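Local coordinates for Na-K-Cl cotransporter (Methanosarcina acetivorans, PDB 3G40), which forms the cytoplasmic C-terminal domain of a prokaryotic transporter of the SLC12A family, which probably carries chloride together with cations across the membrane, at residues Met173-Gly176 against Asn177-Leu180; Ala210-Asn213 against Phe214-Leu218; Pro243-Ser246 against Leu247-Phe250. All blocks are in the same frame, centred on the assembly; numbering follows the deposited sequence.

In the fold
Each of the three contacts is a local one between adjoining segments; they follow in the order 1, 2, 3 along the chain, and all lie in the second half of this cytoplasmic C-terminal domain. Interaction 1 leads into helix 179-192, interaction 2 lies within helix 205-222, and interaction 3 opens strand 247-251, an inner strand of the mixed sheet that both helices pack against. Interactions 1 and 2 have centres about 14 Å apart and touch through Leu175, whose CD2 rests near Leu218 and Phe214. Interaction 3 lies about 19 Å, centre to centre, from each of the others and touches neither. Local contacts shape these elements, while partners distant in sequence complete them.

Interaction 1. Residues Met173-Gly176 against Asn177-Leu180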
ATOM      1  N   MET A 173      17.761  31.925  -2.533  1.00137.08           N
ATOM      2  CA  MET A 173      17.311  30.943  -3.510  1.00128.67           C
ATOM      3  C   MET A 173      18.122  29.679  -3.296  1.00119.77           C
ATOM      4  O   MET A 173      17.617  28.570  -3.461  1.00121.29           O
ATOM      5  CB  MET A 173      17.495  31.456  -4.934  1.00131.86           C
ATOM      6  CG  MET A 173      16.654  32.668  -5.244  1.00133.84           C
ATOM      7  SD  MET A 173      14.877  32.361  -5.161  1.00197.78           S
ATOM      8  CE  MET A 173      14.534  31.845  -6.847  1.00 67.21           C
ATOM      9  N   GLU A 174      19.384  29.866  -2.915  1.00109.65           N
ATOM     10  CA  GLU A 174      20.253  28.768  -2.519  1.00 96.28           C
ATOM     11  C   GLU A 174      19.771  28.160  -1.205  1.00 76.54           C
ATOM     12  O   GLU A 174      20.252  28.519  -0.126  1.00 72.48           O
ATOM     13  CB  GLU A 174      21.695  29.255  -2.369  1.00103.75           C
ATOM     14  CG  GLU A 174      22.409  29.502  -3.687  1.00113.37           C
ATOM     15  CD  GLU A 174      22.760  28.215  -4.409  1.00118.22           C
ATOM     16  OE1 GLU A 174      22.467  27.128  -3.864  1.00119.17           O
ATOM     17  OE2 GLU A 174      23.332  28.290  -5.518  1.00119.88           O
ATOM     18  N   LEU A 175      18.813  27.243  -1.306  1.00 53.37           N
ATOM     19  CA  LEU A 175      18.292  26.557  -0.132  1.00 50.05           C
ATOM     20  C   LEU A 175      19.282  25.504   0.339  1.00 54.30           C
ATOM     21  O   LEU A 175      19.160  24.984   1.441  1.00 56.13           O
ATOM     22  CB  LEU A 175      16.949  25.905  -0.449  1.00 54.18           C
ATOM     23  CG  LEU A 175      15.787  26.870  -0.690  1.00 49.12           C
ATOM     24  CD1 LEU A 175      14.546  26.107  -1.074  1.00 48.40           C
ATOM     25  CD2 LEU A 175      15.534  27.709   0.554  1.00 47.65           C
ATOM     26  N   GLY A 176      20.259  25.190  -0.508  1.00 49.52           N
ATOM     27  CA  GLY A 176      21.192  24.118  -0.219  1.00 48.41           C
ATOM     28  C   GLY A 176      20.511  22.786  -0.461  1.00 50.93           C
ATOM     29  O   GLY A 176      19.609  22.693  -1.288  1.00 47.80           O
ATOM     30  N   ASN A 177      20.915  21.755   0.275  1.00 50.40           N
ATOM     31  CA  ASN A 177      20.414  20.408   0.001  1.00 50.58           C
ATOM     32  C   ASN A 177      18.999  20.152   0.520  1.00 46.64           C
ATOM     33  O   ASN A 177      18.799  19.327   1.416  1.00 44.42           O
ATOM     34  CB  ASN A 177      21.384  19.358   0.555  1.00 49.69           C
ATOM     35  CG  ASN A 177      21.010  17.948   0.142  1.00 49.04           C
ATOM     36  OD1 ASN A 177      20.420  17.734  -0.918  1.00 47.68           O
ATOM     37  ND2 ASN A 177      21.355  16.976   0.976  1.00 46.79           N
ATOM     38  N   MET A 178      18.013  20.850  -0.044  1.00 37.47           N
ATOM     39  CA  MET A 178      16.626  20.631   0.353  1.00 37.35           C
ATOM     40  C   MET A 178      15.624  20.958  -0.753  1.00 37.05           C
ATOM     41  O   MET A 178      14.409  20.912  -0.531  1.00 39.21           O
ATOM     42  CB  MET A 178      16.276  21.441   1.628  1.00 38.16           C
ATOM     43  CG  MET A 178      16.147  22.940   1.389  1.00 41.05           C
ATOM     44  SD  MET A 178      15.340  23.817   2.769  1.00 48.28           S
ATOM     45  CE  MET A 178      16.462  23.423   4.107  1.00163.39           C
ATOM     46  N   ASP A 179      16.118  21.286  -1.944  1.00 37.88           N
ATOM     47  CA  ASP A 179      15.213  21.645  -3.034  1.00 39.69           C
ATOM     48  C   ASP A 179      14.319  20.480  -3.460  1.00 44.12           C
ATOM     49  O   ASP A 179      13.102  20.652  -3.626  1.00 39.47           O
ATOM     50  CB  ASP A 179      15.989  22.170  -4.237  1.00 44.67           C
ATOM     51  CG  ASP A 179      16.659  23.490  -3.958  1.00 45.14           C
ATOM     52  OD1 ASP A 179      16.107  24.529  -4.355  1.00 47.19           O
ATOM     53  OD2 ASP A 179      17.736  23.479  -3.340  1.00 47.03           O
ATOM     54  N   LEU A 180      14.922  19.305  -3.641  1.00 38.91           N
ATOM     55  CA  LEU A 180      14.180  18.115  -4.069  1.00 40.66           C
ATOM     56  C   LEU A 180      13.187  17.723  -2.967  1.00 34.01           C
ATOM     57  O   LEU A 180      12.037  17.383  -3.246  1.00 35.77           O
ATOM     58  CB  LEU A 180      15.147  16.952  -4.352  1.00 37.53           C
ATOM     59  CG  LEU A 180      14.891  15.959  -5.487  1.00 53.19           C
ATOM     60  CD1 LEU A 180      15.522  14.597  -5.159  1.00 48.01           C
ATOM     61  CD2 LEU A 180      13.416  15.816  -5.839  1.00 41.55           C
TER
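Gly176 and Asn177 join two segments that fold back on each other in a tight bend just ahead of helix 179-192. Asn177 is the centre of an inverse gamma turn: Met178 N donates to Gly176 O at 2.7 Å, with a bent N-H...O angle of 141°. The donor comes in from the flank of the carbonyl, at a C=O...N angle of 100°, as the short three-residue loop requires. Gly176 has a positive phi, and a second inverse gamma turn is centred on Glu174.

Inside the bend, Leu175 meets Met178 and Asp179. Its CB packs on Met178 CG at 3.6 Å, while Met178 holds its CG between the backbone N and the carbonyl carbon (chi1 73°) and thereby keeps the start of its thioether chain against the leucine. The side chain of Asp179 passes obliquely over Leu175, with Asp179 OD1 4.0 Å from Leu175 CD1. Asp179 OD2 lies 2.9 Å from Gly176 O; both are acceptors, so the approach is probably unfavourable by itself. Asp179 OD1 accepts from the backbone N of Ala283. The amide of Asn177 binds Asp277 N through OD1 and Leu252 O through ND2, which ties the bend to the residues that directly follow strands 247-251 and 271-276.

Met178 occupies the N-cap position, yet the first amides of the helix, those of Asp179 and Leu180, are taken by the carboxylate of Asp277. The arrangement is an inverse gamma turn leading into a helix whose first amides are bound by an aspartate distant in sequence, within an alpha/beta domain.

Interaction 2. Residues Ala210-Asn213 against Phe214-Leu218; sequences AAEN and FLQSL
Glu212 and Gln216, one helical turn apart, are joined through a water. Their side chains run side by side in the same direction, but Glu212 OE2 and Gln216 NE2 stay 3.7 Å apart, and the water closes the interval: it donates to Glu212 OE2 at 2.6 Å and accepts from Gln216 NE2 at 2.8 Å. Both chains bend at their second torsion, and the carboxylate and amide planes stand 64° apart. Asn213 O and Ser217 form the next polar pair, a compact example of a helical carbonyl shared between backbone and side chain. Ser217 N donates to Asn213 O at 3.2 Å and Ser217 OG to the same oxygen at 3.1 Å. The hydroxyl gets there because OG lies beside its own backbone N, opposite the carbonyl carbon (chi1 -65°), and hangs back toward the preceding turn.

Beneath these groups run the regular i to i+4 bonds of an alpha helix, Phe214 N to Ala210 O, Leu215 N to Ala211 O and Gln216 N to Glu212 O. This helix, 205-222, is the crossover of a beta-alpha-beta unit between strands 195-201 and 228-232.

Leu215 CG sits 3.1 Å from Ala211 O, and the leucine side chain reaches onward to Phe198 and Thr200 of one strand and Met229 of the other. Glu212 and Gln216 also touch Met229, beside their water-bridged ends. Phe214 has its CB 3.4 Å from Ala210 O and carries its ring away from the preceding turn, to meet Trp169 with planes inclined at about 60°; it also touches Ile171 of the same loop. Ala211 touches both Trp169 and Thr200.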
ATOM      1  N   ALA A 210      14.276  32.382  14.632  1.00 44.31           N
ATOM      2  CA  ALA A 210      14.725  32.501  13.255  1.00 44.78           C
ATOM      3  C   ALA A 210      14.199  31.348  12.382  1.00 41.83           C
ATOM      4  O   ALA A 210      13.884  31.545  11.216  1.00 39.78           O
ATOM      5  CB  ALA A 210      16.248  32.593  13.193  1.00 45.14           C
ATOM      6  N   ALA A 211      14.096  30.155  12.960  1.00 41.03           N
ATOM      7  CA  ALA A 211      13.628  28.991  12.223  1.00 43.16           C
ATOM      8  C   ALA A 211      12.138  29.122  11.942  1.00 41.50           C
ATOM      9  O   ALA A 211      11.667  28.777  10.863  1.00 40.82           O
ATOM     10  CB  ALA A 211      13.926  27.701  12.999  1.00 42.77           C
ATOM     11  N   GLU A 212      11.394  29.614  12.923  1.00 34.90           N
ATOM     12  CA  GLU A 212       9.983  29.904  12.732  1.00 35.77           C
ATOM     13  C   GLU A 212       9.779  30.897  11.589  1.00 34.73           C
ATOM     14  O   GLU A 212       8.907  30.696  10.742  1.00 39.68           O
ATOM     15  CB  GLU A 212       9.382  30.479  14.020  1.00 39.36           C
ATOM     16  CG  GLU A 212       7.891  30.743  13.937  1.00 51.29           C
ATOM     17  CD  GLU A 212       7.077  29.456  13.956  1.00 51.92           C
ATOM     18  OE1 GLU A 212       7.493  28.503  14.656  1.00 52.04           O
ATOM     19  OE2 GLU A 212       6.023  29.398  13.283  1.00 49.89           O
ATOM     20  N   ASN A 213      10.518  31.927  11.542  1.00 33.23           N
ATOM     21  CA  ASN A 213      10.372  32.920  10.577  1.00 34.09           C
ATOM     22  C   ASN A 213      10.786  32.369   9.206  1.00 36.86           C
ATOM     23  O   ASN A 213      10.241  32.667   8.371  1.00 38.80           O
ATOM     24  CB  ASN A 213      11.122  34.213  10.907  1.00 20.00           C
ATOM     25  CG  ASN A 213      10.564  34.961  12.140  1.00 20.00           C
ATOM     26  OD1 ASN A 213       9.526  34.883  12.530  1.00 20.00           O
ATOM     27  ND2 ASN A 213      11.323  35.689  12.612  1.00 20.00           N
ATOM     28  N   PHE A 214      11.840  31.609   9.156  1.00 40.99           N
ATOM     29  CA  PHE A 214      12.282  30.988   7.915  1.00 39.30           C
ATOM     30  C   PHE A 214      11.202  30.078   7.330  1.00 40.60           C
ATOM     31  O   PHE A 214      10.889  30.177   6.149  1.00 38.05           O
ATOM     32  CB  PHE A 214      13.588  30.229   8.144  1.00 42.72           C
ATOM     33  CG  PHE A 214      14.019  29.408   6.973  1.00 43.22           C
ATOM     34  CD1 PHE A 214      14.735  29.984   5.931  1.00 49.03           C
ATOM     35  CD2 PHE A 214      13.716  28.062   6.913  1.00 43.20           C
ATOM     36  CE1 PHE A 214      15.131  29.221   4.837  1.00 48.40           C
ATOM     37  CE2 PHE A 214      14.117  27.289   5.809  1.00 44.27           C
ATOM     38  CZ  PHE A 214      14.827  27.880   4.784  1.00 39.76           C
ATOM     39  N   LEU A 215      10.617  29.214   8.161  1.00 37.78           N
ATOM     40  CA  LEU A 215       9.554  28.313   7.710  1.00 38.80           C
ATOM     41  C   LEU A 215       8.313  29.052   7.201  1.00 42.12           C
ATOM     42  O   LEU A 215       7.734  28.676   6.177  1.00 36.13           O
ATOM     43  CB  LEU A 215       9.163  27.328   8.814  1.00 35.59           C
ATOM     44  CG  LEU A 215      10.303  26.427   9.306  1.00 44.87           C
ATOM     45  CD1 LEU A 215       9.773  25.375  10.279  1.00 40.78           C
ATOM     46  CD2 LEU A 215      11.036  25.777   8.143  1.00 49.50           C
ATOM     47  N   GLN A 216       7.897  30.093   7.908  1.00 37.08           N
ATOM     48  CA  GLN A 216       6.761  30.896   7.450  1.00 41.09           C
ATOM     49  C   GLN A 216       7.095  31.558   6.101  1.00 47.11           C
ATOM     50  O   GLN A 216       6.240  31.673   5.219  1.00 40.85           O
ATOM     51  CB  GLN A 216       6.367  31.958   8.480  1.00 40.00           C
ATOM     52  CG  GLN A 216       5.775  31.405   9.792  1.00 40.95           C
ATOM     53  CD  GLN A 216       4.336  30.928   9.665  1.00 46.15           C
ATOM     54  OE1 GLN A 216       3.840  30.688   8.564  1.00 49.50           O
ATOM     55  NE2 GLN A 216       3.658  30.776  10.804  1.00 43.22           N
ATOM     56  N   SER A 217       8.337  32.001   5.948  1.00 42.78           N
ATOM     57  CA  SER A 217       8.750  32.657   4.706  1.00 47.79           C
ATOM     58  C   SER A 217       8.789  31.687   3.536  1.00 47.36           C
ATOM     59  O   SER A 217       8.398  32.033   2.414  1.00 44.83           O
ATOM     60  CB  SER A 217      10.113  33.327   4.867  1.00 42.35           C
ATOM     61  OG  SER A 217      10.012  34.374   5.809  1.00 56.93           O
ATOM     62  N   LEU A 218       9.285  30.487   3.808  1.00 40.06           N
ATOM     63  CA  LEU A 218       9.358  29.428   2.805  1.00 41.17           C
ATOM     64  C   LEU A 218       7.963  29.095   2.302  1.00 45.60           C
ATOM     65  O   LEU A 218       7.729  29.041   1.096  1.00 42.26           O
ATOM     66  CB  LEU A 218      10.014  28.187   3.405  1.00 39.08           C
ATOM     67  CG  LEU A 218      10.378  27.029   2.486  1.00 50.06           C
ATOM     68  CD1 LEU A 218      11.450  27.487   1.514  1.00 48.25           C
ATOM     69  CD2 LEU A 218      10.867  25.859   3.320  1.00 54.11           C
TER
HETATM   70  O   HOH W   1       5.100  31.813  12.948  1.00 37.81           O

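Interaction 3. Residues Pro243-Ser246 against Leu247-Phe250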
ATOM      1  N   PRO A 243       6.803  13.512  15.607  1.00 42.33           N
ATOM      2  CA  PRO A 243       5.413  13.917  15.398  1.00 40.43           C
ATOM      3  C   PRO A 243       4.860  13.094  14.242  1.00 42.70           C
ATOM      4  O   PRO A 243       5.560  12.915  13.233  1.00 42.67           O
ATOM      5  CB  PRO A 243       5.526  15.383  14.976  1.00 39.96           C
ATOM      6  CG  PRO A 243       6.854  15.827  15.471  1.00 43.06           C
ATOM      7  CD  PRO A 243       7.746  14.628  15.432  1.00 40.67           C
ATOM      8  N   PHE A 244       3.630  12.607  14.373  1.00 35.69           N
ATOM      9  CA  PHE A 244       3.129  11.598  13.436  1.00 33.46           C
ATOM     10  C   PHE A 244       2.883  12.108  12.008  1.00 40.08           C
ATOM     11  O   PHE A 244       2.371  13.212  11.816  1.00 35.12           O
ATOM     12  CB  PHE A 244       1.855  10.933  13.948  1.00 43.22           C
ATOM     13  CG  PHE A 244       1.323   9.900  12.989  1.00 44.69           C
ATOM     14  CD1 PHE A 244       1.853   8.621  12.976  1.00 49.92           C
ATOM     15  CD2 PHE A 244       0.345  10.229  12.058  1.00 45.20           C
ATOM     16  CE1 PHE A 244       1.393   7.666  12.071  1.00 48.57           C
ATOM     17  CE2 PHE A 244      -0.116   9.282  11.149  1.00 40.31           C
ATOM     18  CZ  PHE A 244       0.407   8.000  11.162  1.00 40.08           C
ATOM     19  N   ALA A 245       3.245  11.299  11.012  1.00 35.96           N
ATOM     20  CA  ALA A 245       2.882  11.569   9.610  1.00 34.43           C
ATOM     21  C   ALA A 245       2.745  10.259   8.817  1.00 33.58           C
ATOM     22  O   ALA A 245       3.322   9.255   9.196  1.00 37.37           O
ATOM     23  CB  ALA A 245       3.915  12.462   8.932  1.00 30.84           C
ATOM     24  N   SER A 246       1.989  10.284   7.718  1.00 38.55           N
ATOM     25  CA  SER A 246       1.944   9.150   6.777  1.00 32.84           C
ATOM     26  C   SER A 246       3.305   8.968   6.141  1.00 33.44           C
ATOM     27  O   SER A 246       3.766   7.843   5.875  1.00 36.88           O
ATOM     28  CB  SER A 246       0.916   9.419   5.671  1.00 25.89           C
ATOM     29  OG  SER A 246      -0.365   9.752   6.217  1.00 30.43           O
ATOM     30  N   LEU A 247       3.953  10.090   5.882  1.00 30.27           N
ATOM     31  CA  LEU A 247       5.253  10.083   5.235  1.00 30.11           C
ATOM     32  C   LEU A 247       6.094  11.222   5.767  1.00 33.05           C
ATOM     33  O   LEU A 247       5.656  12.382   5.770  1.00 33.08           O
ATOM     34  CB  LEU A 247       5.104  10.259   3.723  1.00 31.44           C
ATOM     35  CG  LEU A 247       6.426  10.345   2.931  1.00 37.33           C
ATOM     36  CD1 LEU A 247       7.155   8.996   2.872  1.00 34.40           C
ATOM     37  CD2 LEU A 247       6.192  10.869   1.510  1.00 35.53           C
ATOM     38  N   HIS A 248       7.300  10.880   6.204  1.00 30.78           N
ATOM     39  CA  HIS A 248       8.302  11.869   6.589  1.00 33.80           C
ATOM     40  C   HIS A 248       9.290  12.045   5.436  1.00 36.41           C
ATOM     41  O   HIS A 248       9.866  11.065   4.956  1.00 36.75           O
ATOM     42  CB  HIS A 248       9.065  11.372   7.807  1.00 30.86           C
ATOM     43  CG  HIS A 248       8.208  11.188   9.018  1.00 39.01           C
ATOM     44  ND1 HIS A 248       8.020  12.186   9.949  1.00 36.10           N
ATOM     45  CD2 HIS A 248       7.488  10.127   9.452  1.00 40.40           C
ATOM     46  CE1 HIS A 248       7.222  11.747  10.905  1.00 35.39           C
ATOM     47  NE2 HIS A 248       6.888  10.498  10.631  1.00 35.75           N
ATOM     48  N   ILE A 249       9.469  13.287   4.992  1.00 30.85           N
ATOM     49  CA  ILE A 249      10.471  13.624   3.979  1.00 31.00           C
ATOM     50  C   ILE A 249      11.666  14.285   4.649  1.00 38.25           C
ATOM     51  O   ILE A 249      11.510  15.272   5.385  1.00 41.04           O
ATOM     52  CB  ILE A 249       9.877  14.579   2.914  1.00 33.58           C
ATOM     53  CG1 ILE A 249       8.638  13.933   2.266  1.00 34.72           C
ATOM     54  CG2 ILE A 249      10.940  14.966   1.867  1.00 31.83           C
ATOM     55  CD1 ILE A 249       7.820  14.880   1.435  1.00 33.83           C
ATOM     56  N   PHE A 250      12.849  13.714   4.435  1.00 33.08           N
ATOM     57  CA  PHE A 250      14.100  14.268   4.948  1.00 37.44           C
ATOM     58  C   PHE A 250      15.010  14.616   3.780  1.00 44.50           C
ATOM     59  O   PHE A 250      14.808  14.139   2.664  1.00 39.22           O
ATOM     60  CB  PHE A 250      14.824  13.237   5.822  1.00 39.36           C
ATOM     61  CG  PHE A 250      14.076  12.860   7.074  1.00 42.86           C
ATOM     62  CD1 PHE A 250      13.191  11.792   7.077  1.00 41.61           C
ATOM     63  CD2 PHE A 250      14.275  13.564   8.252  1.00 41.95           C
ATOM     64  CE1 PHE A 250      12.502  11.441   8.236  1.00 43.18           C
ATOM     65  CE2 PHE A 250      13.584  13.217   9.419  1.00 39.20           C
ATOM     66  CZ  PHE A 250      12.697  12.161   9.402  1.00 38.19           C
TER
HETATM   67  O   HOH W   2       5.037   9.023  12.093  1.00 37.12           O
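His248 is the hub on which the incoming loop 243-246 converges, and it is engaged by an apolar contact, a carbonyl approach and a water bridge. In the apolar part, the methyl of Ala245 lies over one face of the imidazole as a CH-pi contact: CB is 4.0 Å from the ring centroid and 16° off the ring normal. The same Ala245 CB comes within 3.6 Å of Leu247 O, so it fits into the corner between the strand backbone and the ring.

At the ring edge the partners are polar. Pro243 O approaches His248 CE1 at 3.1 Å, close to the imidazole plane, where a polarised ring C-H would be expected to point. Next to it, also in plane, a water links the two segments, accepting from Ala245 N at 3.1 Å and lying 2.8 Å from His248 NE2. The other ring nitrogen, ND1, is hydrogen-bonded to Trp161 NE1, which leaves both nitrogens with a partner and fixes the rotation of the ring. The torsions set this up: CG lies beside the backbone N (chi1 -63°), and the ring is turned about CB-CG until its plane stands nearly perpendicular to that of CA, CB and CG (chi2 -92°), with its edge turned back to the loop.

Backbone and outer bonds complete the anchoring. Ser246 OG is bound by the amides of Asn156 and Leu157, while Leu247 pairs with strand 157-161 and His248 with strand 271-276. Phe244 packs on Met34 of the second subunit. The whole is an entry into an inner strand of the mixed sheet of an alpha/beta fold, where a histidine on the strand gathers the preceding loop about its ring.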